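Local coordinates for protein gamma-glutamyltranspeptidase (Streptomyces lincolnensis, PDB 6J3A) that is probably an N-terminal-nucleophile enzyme of the gamma-glutamyltranspeptidase family, homologous to LmbA of lincomycin biosynthesis, at residues A[556-561]-A[584-589]. Residues are numbered along the deposited sequence; the frame is centred on the assembly and turned at random.
Sequences SVTVEA and WSEGRL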
loop_
_atom_site.group_PDB
_atom_site.type_symbol
_atom_site.label_atom_id
_atom_site.label_comp_id
_atom_site.label_asym_id
_atom_site.label_seq_id
_atom_site.Cartn_x
_atom_site.Cartn_y
_atom_site.Cartn_z
ATOM N N SER A 556 -33.147 -11.265 -2.469
ATOM C CA SER A 556 -32.433 -10.018 -2.193
ATOM C C SER A 556 -30.984 -10.089 -2.623
ATOM O O SER A 556 -30.238 -10.957 -2.173
ATOM C CB SER A 556 -32.482 -9.678 -0.709
ATOM O OG SER A 556 -31.925 -8.395 -0.479
ATOM N N VAL A 557 -30.586 -9.142 -3.468
ATOM C CA VAL A 557 -29.207 -9.054 -3.946
ATOM C C VAL A 557 -28.667 -7.621 -3.846
ATOM O O VAL A 557 -29.369 -6.650 -4.134
ATOM C CB VAL A 557 -29.084 -9.622 -5.377
ATOM C CG1 VAL A 557 -29.723 -8.697 -6.403
ATOM C CG2 VAL A 557 -27.633 -9.898 -5.719
ATOM N N THR A 558 -27.411 -7.505 -3.428
ATOM C CA THR A 558 -26.803 -6.201 -3.168
ATOM C C THR A 558 -25.572 -5.979 -4.056
ATOM O O THR A 558 -24.565 -6.664 -3.903
ATOM C CB THR A 558 -26.433 -6.061 -1.681
ATOM O OG1 THR A 558 -27.592 -6.318 -0.880
ATOM C CG2 THR A 558 -25.900 -4.654 -1.356
ATOM N N VAL A 559 -25.670 -5.009 -4.966
ATOM C CA VAL A 559 -24.538 -4.603 -5.825
ATOM C C VAL A 559 -23.952 -3.259 -5.387
ATOM O O VAL A 559 -24.660 -2.428 -4.807
ATOM C CB VAL A 559 -24.918 -4.513 -7.326
ATOM C CG1 VAL A 559 -25.396 -5.866 -7.836
ATOM C CG2 VAL A 559 -25.966 -3.434 -7.599
ATOM N N GLU A 560 -22.668 -3.050 -5.679
ATOM C CA GLU A 560 -22.022 -1.757 -5.456
ATOM C C GLU A 560 -22.544 -0.752 -6.473
ATOM O O GLU A 560 -22.906 -1.113 -7.591
ATOM C CB GLU A 560 -20.501 -1.862 -5.558
ATOM C CG GLU A 560 -19.866 -2.634 -4.419
ATOM C CD GLU A 560 -18.350 -2.646 -4.467
ATOM O OE1 GLU A 560 -17.724 -2.248 -3.467
ATOM O OE2 GLU A 560 -17.762 -3.060 -5.487
ATOM N N ALA A 561 -22.560 0.517 -6.078
ATOM C CA ALA A 561 -23.050 1.595 -6.938
ATOM C C ALA A 561 -22.252 1.762 -8.224
ATOM O O ALA A 561 -22.772 2.337 -9.174
ATOM C CB ALA A 561 -23.086 2.919 -6.178
ATOM N N TRP A 584 -18.044 1.723 -2.774
ATOM C CA TRP A 584 -16.890 1.000 -2.238
ATOM C C TRP A 584 -17.254 0.317 -0.928
ATOM O O TRP A 584 -16.801 0.734 0.139
ATOM C CB TRP A 584 -15.727 1.980 -2.040
ATOM C CG TRP A 584 -15.219 2.557 -3.325
ATOM C CD1 TRP A 584 -15.544 3.764 -3.860
ATOM C CD2 TRP A 584 -14.307 1.939 -4.245
ATOM N NE1 TRP A 584 -14.883 3.948 -5.056
ATOM C CE2 TRP A 584 -14.118 2.843 -5.316
ATOM C CE3 TRP A 584 -13.634 0.710 -4.268
ATOM C CZ2 TRP A 584 -13.282 2.564 -6.397
ATOM C CZ3 TRP A 584 -12.802 0.426 -5.341
ATOM C CH2 TRP A 584 -12.628 1.354 -6.393
ATOM N N SER A 585 -18.060 -0.741 -1.040
ATOM C CA SER A 585 -18.738 -1.399 0.108
ATOM C C SER A 585 -18.754 -2.937 0.149
ATOM O O SER A 585 -19.058 -3.502 1.200
ATOM C CB SER A 585 -20.199 -0.946 0.155
ATOM O OG SER A 585 -20.884 -1.329 -1.032
ATOM N N GLU A 586 -18.435 -3.609 -0.961
ATOM C CA GLU A 586 -18.545 -5.076 -1.083
ATOM C C GLU A 586 -17.161 -5.708 -1.171
ATOM O O GLU A 586 -16.449 -5.493 -2.141
ATOM C CB GLU A 586 -19.345 -5.462 -2.330
ATOM C CG GLU A 586 -20.801 -5.022 -2.325
ATOM C CD GLU A 586 -21.646 -5.828 -1.369
ATOM O OE1 GLU A 586 -22.441 -5.209 -0.616
ATOM O OE2 GLU A 586 -21.495 -7.077 -1.373
ATOM N N GLY A 587 -16.792 -6.465 -0.147
ATOM C CA GLY A 587 -15.578 -7.278 -0.142
ATOM C C GLY A 587 -14.455 -6.634 0.630
ATOM O O GLY A 587 -14.240 -5.429 0.498
ATOM N N ARG A 588 -13.769 -7.416 1.468
ATOM C CA ARG A 588 -12.504 -6.983 2.074
ATOM C C ARG A 588 -11.422 -7.979 1.683
ATOM O O ARG A 588 -10.712 -8.521 2.532
ATOM C CB ARG A 588 -12.547 -6.824 3.612
ATOM C CG ARG A 588 -13.850 -6.443 4.291
ATOM C CD ARG A 588 -14.114 -4.955 4.355
ATOM N NE ARG A 588 -15.086 -4.617 3.333
ATOM C CZ ARG A 588 -16.019 -3.677 3.410
ATOM N NH1 ARG A 588 -16.830 -3.514 2.379
ATOM N NH2 ARG A 588 -16.157 -2.902 4.480
ATOM N N LEU A 589 -11.278 -8.181 0.381
ATOM C CA LEU A 589 -10.378 -9.200 -0.152
ATOM C C LEU A 589 -8.898 -8.984 0.184
ATOM O O LEU A 589 -8.438 -7.851 0.344
ATOM C CB LEU A 589 -10.594 -9.334 -1.657
ATOM C CG LEU A 589 -11.924 -10.068 -1.906
ATOM C CD1 LEU A 589 -12.630 -9.629 -3.175
ATOM C CD2 LEU A 589 -11.689 -11.572 -1.901
#
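Glu-560 of segment 556-561 comes nearest to Ser-585 of the irregular loop 584-589, with 6.5 Å between their CA atoms. No backbone pairing joins the two segments; the carboxylate of Glu-560 makes the link. Its OE1 accepts two consecutive backbone N-H groups. Ser-585 N reaches OE1 at 2.9 Å, on the anti lone pair. Glu-586 N also lies 2.9 Å from Glu-560 OE1, but approaches from above the carboxylate plane in a nearly straight bond (169°). The Glu-560 chain is extended beyond CG (chi2 -176°), which carries the acid across to the loop. Glu-586 runs past it in the opposite direction, and the two CG atoms of Glu-560 and Glu-586 are 3.3 Å apart. The bend of Glu-586 at chi2 (-72°) turns its own acid toward Thr-558, whose CG2 is 3.6 Å from Glu-586 OE1. The planes of the two carboxylates are 79° apart. Glu-560 is buried, and its charge is met by Arg-608 at OE1 and Arg-562 at OE2, which probably favours the ionised form. A glutamine here would probably deprive Arg-608 and Arg-562 of this countercharge, and if its amide nitrogen faced the loop, the two N-H groups would lose their acceptor. Glu-586 OE2 accepts from Trp-509 NE1 of helix 506-519. Strand 556-560 lies between strands 538-540 and 577-581 in a small mixed sheet. The contact ties this sheet to the loop that leaves strand 577-581 and leads into strand 590-594, next to strand 493-499 of the larger antiparallel array.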